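Local coordinates for mandalate racemase/muconate lactonizing enzyme (Unidentified, PDB 4E4U), which is of unproven function but, as a member of the mandelate racemase/muconate lactonizing branch of the enolase superfamily, probably acts on a carboxylate substrate as an isomerase or lyase, at residues A[303-308]-A[329-334]; A[227-232]-A[251-256]; A[111-116]-A[320-325]. All blocks are in the same frame, centred on the assembly; numbering follows the deposited sequence. Where two conformers were deposited one is given.

Contact 1: residues A[303-308]-A[329-334]; sequences YAQIAP and NFLIQE
Ala-304 opens the pairing of two neighbouring strands of the enolase-type barrel, the partners of a beta-alpha-beta crossover whose connecting helix is 314-325. Its carbonyl O accepts a nearly straight bond from Asn-329 ND2 at 3.1 Å; the donor is tilted 31° from the carbonyl plane, while Ala-304 O lies in the plane of the Asn-329 amide. The Asn-329 side chain is set for this by a chi1 of 55°, which tucks CG between its own backbone N and carbonyl carbon; the same ND2 also reaches Ala-296 O of helix 289-301.

Gln-305 comes next. Its extended chain runs obliquely past Leu-331, with NE2 3.8 Å from Leu-331 CD1, while a water accepts from NE2 and bonds weakly to Phe-330 O. Its other amide atom, OE1, is hydrogen-bonded to Gln-178 NE2 of a second subunit.

Ile-306 then makes the single backbone bridge, astride Phe-330: its N bonds to Asn-329 O at 2.9 Å, and its O receives Leu-331 N at the same length. Beyond it, Ala-307 packs CB against Ile-332 CG2 (3.9 Å), and its CA makes a C-H...O contact with Ile-332 O.

Pro-308 closes the segment. Its CD meets the Phe-330 ring at the edge, and its O takes a weak bond from Glu-334 N. Gln-333, bent at chi2 (67°), crosses the proline at about a right angle and lays OE1 3.5 Å from Pro-308 CB, that oxygen probably being bonded to Ser-320 OG.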
# COMPACT_ATOMS: atom_id res chain seq x y z
N TYR A 303 15.48 -13.21 4.18
CA TYR A 303 15.44 -14.48 4.91
C TYR A 303 14.93 -15.63 4.02
O TYR A 303 14.25 -16.56 4.49
CB TYR A 303 14.62 -14.40 6.21
CG TYR A 303 15.22 -13.63 7.37
CD1 TYR A 303 16.40 -12.90 7.25
CD2 TYR A 303 14.61 -13.68 8.60
CE1 TYR A 303 16.92 -12.20 8.35
CE2 TYR A 303 15.11 -12.99 9.69
CZ TYR A 303 16.26 -12.26 9.57
OH TYR A 303 16.75 -11.59 10.66
N ALA A 304 15.27 -15.56 2.73
CA ALA A 304 15.00 -16.63 1.79
C ALA A 304 16.23 -17.53 1.69
O ALA A 304 17.32 -17.16 2.12
CB ALA A 304 14.62 -16.06 0.41
N GLN A 305 16.04 -18.71 1.11
CA GLN A 305 17.13 -19.67 0.96
C GLN A 305 17.41 -19.93 -0.50
O GLN A 305 16.59 -19.64 -1.38
CB GLN A 305 16.77 -20.99 1.64
CG GLN A 305 16.55 -20.88 3.13
CD GLN A 305 16.06 -22.18 3.71
OE1 GLN A 305 14.91 -22.59 3.49
NE2 GLN A 305 16.94 -22.87 4.43
N ILE A 306 18.60 -20.45 -0.80
CA ILE A 306 18.88 -20.88 -2.17
C ILE A 306 18.93 -22.40 -2.26
O ILE A 306 19.39 -23.09 -1.35
CB ILE A 306 20.17 -20.26 -2.77
CG1 ILE A 306 21.43 -20.88 -2.15
CG2 ILE A 306 20.15 -18.74 -2.66
CD1 ILE A 306 22.69 -20.58 -2.93
N ALA A 307 18.41 -22.90 -3.37
CA ALA A 307 18.39 -24.32 -3.67
C ALA A 307 18.68 -24.44 -5.15
O ALA A 307 17.76 -24.54 -5.97
CB ALA A 307 17.04 -24.92 -3.34
N PRO A 308 19.97 -24.40 -5.53
CA PRO A 308 20.28 -24.27 -6.96
C PRO A 308 19.75 -25.42 -7.81
O PRO A 308 19.77 -26.59 -7.42
CB PRO A 308 21.81 -24.23 -6.99
CG PRO A 308 22.20 -23.73 -5.64
CD PRO A 308 21.18 -24.33 -4.70
N ASN A 329 22.87 -19.21 3.56
CA ASN A 329 21.45 -19.50 3.45
C ASN A 329 21.15 -20.58 2.41
O ASN A 329 20.19 -20.50 1.65
CB ASN A 329 20.65 -18.22 3.16
CG ASN A 329 21.14 -17.47 1.92
OD1 ASN A 329 22.33 -17.48 1.60
ND2 ASN A 329 20.22 -16.79 1.24
N PHE A 330 22.01 -21.59 2.39
CA PHE A 330 21.87 -22.72 1.49
C PHE A 330 20.89 -23.74 2.07
O PHE A 330 21.02 -24.15 3.22
CB PHE A 330 23.24 -23.37 1.29
CG PHE A 330 23.18 -24.72 0.62
CD1 PHE A 330 22.93 -24.83 -0.74
CD2 PHE A 330 23.41 -25.87 1.35
CE1 PHE A 330 22.90 -26.08 -1.36
CE2 PHE A 330 23.38 -27.12 0.74
CZ PHE A 330 23.12 -27.22 -0.61
N LEU A 331 19.93 -24.18 1.26
CA LEU A 331 18.97 -25.21 1.66
C LEU A 331 19.37 -26.60 1.19
O LEU A 331 19.54 -27.52 1.99
CB LEU A 331 17.58 -24.88 1.13
CG LEU A 331 16.46 -25.91 1.32
CD1 LEU A 331 16.26 -26.25 2.80
CD2 LEU A 331 15.15 -25.43 0.70
N ILE A 332 19.53 -26.77 -0.13
CA ILE A 332 19.74 -28.09 -0.70
C ILE A 332 20.20 -27.92 -2.15
O ILE A 332 19.89 -26.91 -2.78
CB ILE A 332 18.43 -28.92 -0.63
CG1 ILE A 332 18.69 -30.43 -0.78
CG2 ILE A 332 17.38 -28.39 -1.61
CD1 ILE A 332 17.47 -31.25 -0.38
N GLN A 333 20.92 -28.90 -2.67
CA GLN A 333 21.44 -28.85 -4.04
C GLN A 333 20.83 -29.96 -4.87
O GLN A 333 20.89 -31.13 -4.50
CB GLN A 333 22.97 -28.98 -4.04
CG GLN A 333 23.58 -29.19 -5.42
CD GLN A 333 23.44 -27.99 -6.34
OE1 GLN A 333 23.83 -26.88 -5.98
NE2 GLN A 333 22.89 -28.21 -7.53
N GLU A 334 20.26 -29.59 -6.01
CA GLU A 334 19.71 -30.59 -6.91
C GLU A 334 20.83 -31.46 -7.45
O GLU A 334 21.86 -30.96 -7.92
CB GLU A 334 18.97 -29.93 -8.08
CG GLU A 334 18.28 -30.95 -8.98
CD GLU A 334 17.18 -30.33 -9.84
OE1 GLU A 334 17.21 -29.10 -10.06
OE2 GLU A 334 16.28 -31.09 -10.28
O HOH W 1 19.61 -22.08 4.92

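Contact 2: residues A[227-232]-A[251-256]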
# COMPACT_ATOMS: atom_id res chain seq x y z
N TYR A 227 0.22 -33.15 3.20
CA TYR A 227 1.44 -33.96 3.09
C TYR A 227 2.72 -33.18 3.39
O TYR A 227 3.81 -33.72 3.27
CB TYR A 227 1.51 -34.66 1.74
CG TYR A 227 0.31 -35.55 1.55
CD1 TYR A 227 0.12 -36.66 2.38
CD2 TYR A 227 -0.66 -35.27 0.60
CE1 TYR A 227 -1.00 -37.46 2.25
CE2 TYR A 227 -1.78 -36.08 0.45
CZ TYR A 227 -1.93 -37.17 1.29
OH TYR A 227 -3.04 -37.97 1.17
N ASP A 228 2.56 -31.92 3.79
CA ASP A 228 3.67 -31.05 4.20
C ASP A 228 4.91 -31.08 3.29
O ASP A 228 6.02 -31.34 3.77
CB ASP A 228 4.06 -31.34 5.66
CG ASP A 228 5.01 -30.30 6.25
OD1 ASP A 228 4.90 -29.10 5.92
OD2 ASP A 228 5.85 -30.67 7.09
N PRO A 229 4.73 -30.81 1.99
CA PRO A 229 5.92 -30.76 1.12
C PRO A 229 6.85 -29.62 1.52
O PRO A 229 6.39 -28.55 1.98
CB PRO A 229 5.35 -30.49 -0.28
CG PRO A 229 3.88 -30.55 -0.16
CD PRO A 229 3.50 -30.43 1.27
N LEU A 230 8.14 -29.83 1.32
CA LEU A 230 9.13 -28.79 1.56
C LEU A 230 8.96 -27.63 0.58
O LEU A 230 9.18 -26.47 0.93
CB LEU A 230 10.54 -29.38 1.51
CG LEU A 230 11.75 -28.43 1.45
CD1 LEU A 230 11.74 -27.39 2.56
CD2 LEU A 230 13.04 -29.21 1.49
N TRP A 231 8.57 -27.92 -0.65
CA TRP A 231 8.22 -26.83 -1.56
C TRP A 231 7.27 -27.22 -2.67
O TRP A 231 7.07 -28.40 -2.96
CB TRP A 231 9.47 -26.15 -2.15
CG TRP A 231 10.27 -26.91 -3.18
CD1 TRP A 231 9.84 -27.39 -4.39
CD2 TRP A 231 11.68 -27.15 -3.14
NE1 TRP A 231 10.89 -27.96 -5.08
CE2 TRP A 231 12.04 -27.81 -4.33
CE3 TRP A 231 12.68 -26.87 -2.20
CZ2 TRP A 231 13.35 -28.21 -4.61
CZ3 TRP A 231 13.98 -27.27 -2.47
CH2 TRP A 231 14.30 -27.93 -3.66
N PHE A 232 6.69 -26.18 -3.26
CA PHE A 232 5.82 -26.25 -4.43
C PHE A 232 6.58 -25.42 -5.47
O PHE A 232 6.71 -24.20 -5.33
CB PHE A 232 4.48 -25.62 -4.04
CG PHE A 232 3.41 -25.64 -5.12
CD1 PHE A 232 3.55 -26.34 -6.31
CD2 PHE A 232 2.24 -24.91 -4.91
CE1 PHE A 232 2.51 -26.33 -7.26
CE2 PHE A 232 1.23 -24.90 -5.85
CZ PHE A 232 1.36 -25.61 -7.02
N THR A 251 -1.06 -20.27 0.34
CA THR A 251 -0.64 -21.56 0.86
C THR A 251 0.48 -21.44 1.87
O THR A 251 1.31 -20.51 1.82
CB THR A 251 -0.24 -22.55 -0.27
OG1 THR A 251 0.07 -23.83 0.31
CG2 THR A 251 0.99 -22.06 -1.02
N SER A 252 0.50 -22.39 2.80
CA SER A 252 1.59 -22.51 3.76
C SER A 252 2.78 -23.29 3.21
O SER A 252 3.83 -23.33 3.85
CB SER A 252 1.09 -23.17 5.04
OG SER A 252 0.43 -24.39 4.74
N ILE A 253 2.62 -23.92 2.05
CA ILE A 253 3.74 -24.65 1.45
C ILE A 253 4.72 -23.62 0.88
O ILE A 253 4.31 -22.74 0.14
CB ILE A 253 3.28 -25.57 0.31
CG1 ILE A 253 2.18 -26.52 0.79
CG2 ILE A 253 4.47 -26.32 -0.29
CD1 ILE A 253 1.48 -27.27 -0.34
N PRO A 254 6.02 -23.74 1.22
CA PRO A 254 6.98 -22.80 0.64
C PRO A 254 6.96 -22.84 -0.89
O PRO A 254 6.92 -23.92 -1.47
CB PRO A 254 8.33 -23.32 1.16
CG PRO A 254 7.98 -23.98 2.44
CD PRO A 254 6.66 -24.67 2.17
N ILE A 255 6.99 -21.67 -1.53
CA ILE A 255 7.12 -21.61 -2.98
C ILE A 255 8.59 -21.51 -3.36
O ILE A 255 9.34 -20.68 -2.83
CB ILE A 255 6.35 -20.42 -3.59
CG1 ILE A 255 4.87 -20.47 -3.19
CG2 ILE A 255 6.52 -20.39 -5.11
CD1 ILE A 255 4.18 -21.81 -3.44
N ALA A 256 9.01 -22.40 -4.26
CA ALA A 256 10.36 -22.39 -4.81
C ALA A 256 10.28 -22.08 -6.28
O ALA A 256 9.43 -22.61 -6.99
CB ALA A 256 11.04 -23.75 -4.60
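Leu-230 O is the odd feature here: a buried carbonyl oxygen with no hydrogen-bond partner anywhere in the model, set against the ring of Pro-254. Pro-254 CG lies 3.1 Å from it, and CB and CD are almost as near. A proline has no N-H to offer, so the carbonyl meets only carbon on this side, and the regular bonding begins two residues later, at Phe-232.

From there the backbones pair in parallel. Phe-232 N donates to Pro-254 O at 2.9 Å, and Phe-232 O accepts from Ala-256 N at 3.1 Å. Phe-232 thus grips the residues before and after Ile-255, as a parallel bridge requires.

Two groups of side chains flank the pair. On one side Trp-231 has its CG between the backbone N and the carbonyl carbon (chi1 72°), a rotation that brings the indole over Ala-256. The methyl CB sits above the five-membered ring, 3.7 Å from its centroid and 19° off the normal, a CH-pi contact; the indole NE1 bonds to Glu-233. On the other side Phe-232 and Ile-255 run side by side, with Phe-232 CB 3.9 Å from Ile-255 CD1. Ile-253 CG2 reaches the same Phe-232 CB at 3.8 Å, while its CD1 lies against Pro-229 CG. Helices 214-224 and 241-249 pack over Phe-232, and 241-249 over Ile-255.

Strand 231-233, helix 241-249 and strand 255-257 form a beta-alpha-beta unit, the repeating element of the TIM-type barrel found in the enolase superfamily.

Contact 3: residues A[111-116]-A[320-325]; sequences KPVYEL and SIQLAT
Gln-322 and Tyr-114 meet through a hydrogen bond between a helix side chain and a loop backbone. Tyr-114 N donates to Gln-322 OE1 at 2.8 Å, somewhat bent (146°) and tilted only modestly from the carbonyl plane. Val-113 N is also close to this oxygen, but the angle is too poor for a bond. The glutamine reaches the turn because its chain folds at chi2, bringing the amide in beside the CD2-CE2 rim of the tyrosine.

Packing of the two flat groups is at that rim and not over a face. The Gln-322 amide plane is inclined by 20° to the Tyr-114 ring, with NE2 3.6 Å from Tyr-114 CD2. Here a loop that follows helix 88-109 of the N-terminal capping domain lies against helix 314-325 of the barrel, so the contact joins the two domains of the enolase-superfamily fold.

Apolar contact sandwiches the phenol ring. Thr-325 CG2 stands over one face, 3.7 Å from the centroid and 14° off the normal, a CH-pi contact, while Pro-112 CB covers the opposite face over its centre. Thr-325 is steadied by its own hydroxyl, which donates to Ile-321 O at 2.8 Å; that carbonyl also accepts Thr-325 N, from the other face of its plane.

Polar anchoring at the far end of the ring comes from Tyr-114 OH, hydrogen-bonded to Ser-361 O.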
# COMPACT_ATOMS: atom_id res chain seq x y z
N LYS A 111 43.47 -21.98 -5.14
CA LYS A 111 42.36 -22.13 -4.18
C LYS A 111 41.10 -22.57 -4.91
O LYS A 111 40.87 -22.18 -6.05
CB LYS A 111 42.05 -20.81 -3.47
CG LYS A 111 43.19 -20.19 -2.68
CD LYS A 111 43.69 -21.09 -1.57
CE LYS A 111 42.64 -21.32 -0.51
NZ LYS A 111 43.25 -22.10 0.62
N PRO A 112 40.24 -23.36 -4.23
CA PRO A 112 38.88 -23.55 -4.73
C PRO A 112 38.19 -22.18 -4.84
O PRO A 112 38.48 -21.28 -4.03
CB PRO A 112 38.20 -24.37 -3.63
CG PRO A 112 39.32 -25.03 -2.89
CD PRO A 112 40.46 -24.04 -2.94
N VAL A 113 37.29 -22.04 -5.80
CA VAL A 113 36.56 -20.79 -5.95
C VAL A 113 35.79 -20.44 -4.67
O VAL A 113 35.70 -19.27 -4.30
CB VAL A 113 35.63 -20.85 -7.18
CG1 VAL A 113 34.66 -19.67 -7.19
CG2 VAL A 113 36.47 -20.85 -8.45
N TYR A 114 35.26 -21.44 -3.97
CA TYR A 114 34.53 -21.15 -2.74
C TYR A 114 35.39 -20.48 -1.66
O TYR A 114 34.85 -19.82 -0.78
CB TYR A 114 33.76 -22.37 -2.18
CG TYR A 114 34.60 -23.58 -1.82
CD1 TYR A 114 35.44 -23.59 -0.71
CD2 TYR A 114 34.52 -24.74 -2.59
CE1 TYR A 114 36.19 -24.71 -0.39
CE2 TYR A 114 35.27 -25.86 -2.28
CZ TYR A 114 36.10 -25.85 -1.18
OH TYR A 114 36.85 -26.97 -0.87
N GLU A 115 36.71 -20.62 -1.75
CA GLU A 115 37.59 -19.93 -0.80
C GLU A 115 37.82 -18.46 -1.16
O GLU A 115 38.42 -17.72 -0.37
CB GLU A 115 38.92 -20.68 -0.62
CG GLU A 115 38.81 -22.11 -0.09
CD GLU A 115 38.28 -22.20 1.35
OE1 GLU A 115 37.28 -21.55 1.69
OE2 GLU A 115 38.88 -22.95 2.15
N LEU A 116 37.34 -18.05 -2.33
CA LEU A 116 37.47 -16.67 -2.78
C LEU A 116 36.14 -15.93 -2.77
O LEU A 116 36.12 -14.70 -2.79
CB LEU A 116 38.08 -16.63 -4.19
CG LEU A 116 39.43 -17.34 -4.31
CD1 LEU A 116 39.92 -17.33 -5.75
CD2 LEU A 116 40.45 -16.67 -3.40
N SER A 320 27.91 -24.89 -9.30
CA SER A 320 26.83 -24.79 -8.34
C SER A 320 27.30 -25.19 -6.94
O SER A 320 26.95 -24.55 -5.94
CB SER A 320 25.67 -25.67 -8.79
OG SER A 320 24.47 -25.27 -8.18
N ILE A 321 28.11 -26.24 -6.88
CA ILE A 321 28.68 -26.73 -5.64
C ILE A 321 29.61 -25.68 -5.03
O ILE A 321 29.62 -25.48 -3.82
CB ILE A 321 29.41 -28.06 -5.89
CG1 ILE A 321 28.37 -29.16 -6.14
CG2 ILE A 321 30.35 -28.41 -4.74
CD1 ILE A 321 28.90 -30.36 -6.91
N GLN A 322 30.39 -24.99 -5.87
CA GLN A 322 31.25 -23.92 -5.38
C GLN A 322 30.44 -22.83 -4.69
O GLN A 322 30.79 -22.38 -3.59
CB GLN A 322 32.09 -23.33 -6.51
CG GLN A 322 33.09 -24.30 -7.11
CD GLN A 322 34.23 -24.63 -6.17
OE1 GLN A 322 34.84 -23.74 -5.59
NE2 GLN A 322 34.53 -25.91 -6.03
N LEU A 323 29.35 -22.40 -5.32
CA LEU A 323 28.49 -21.39 -4.71
C LEU A 323 27.90 -21.91 -3.40
O LEU A 323 27.97 -21.24 -2.37
CB LEU A 323 27.35 -21.01 -5.66
CG LEU A 323 26.31 -20.06 -5.06
CD1 LEU A 323 26.92 -18.67 -4.85
CD2 LEU A 323 25.06 -19.99 -5.92
N ALA A 324 27.34 -23.12 -3.43
CA ALA A 324 26.64 -23.65 -2.26
C ALA A 324 27.57 -23.73 -1.05
O ALA A 324 27.15 -23.43 0.07
CB ALA A 324 26.07 -25.01 -2.58
N THR A 325 28.81 -24.13 -1.28
CA THR A 325 29.77 -24.38 -0.21
C THR A 325 30.03 -23.13 0.63
O THR A 325 30.30 -23.23 1.83
CB THR A 325 31.07 -24.98 -0.78
OG1 THR A 325 30.75 -26.22 -1.42
CG2 THR A 325 32.11 -25.23 0.30

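In the fold
Contacts 1 and 2 belong to the same curled barrel sheet, their centres about 14 Å apart, and meet at the Trp-231 indole, whose CZ3 lies 3.7 Å from Ile-332 CG2 and 4.0 Å from Ala-307 CB. Contact 3 adjoins contact 1 from outside the strands: helix 314-325 links the two strands of contact 1, and Phe-330 CE1 packs on Ala-324 CB at 3.6 Å. Contacts 2 and 3 do not touch, their nearest atoms being about 11 Å apart. The dithiol ligand sits among Tyr-132, Cys-151, Glu-154, Asn-155 and Leu-158, none of which belongs to the three contacts.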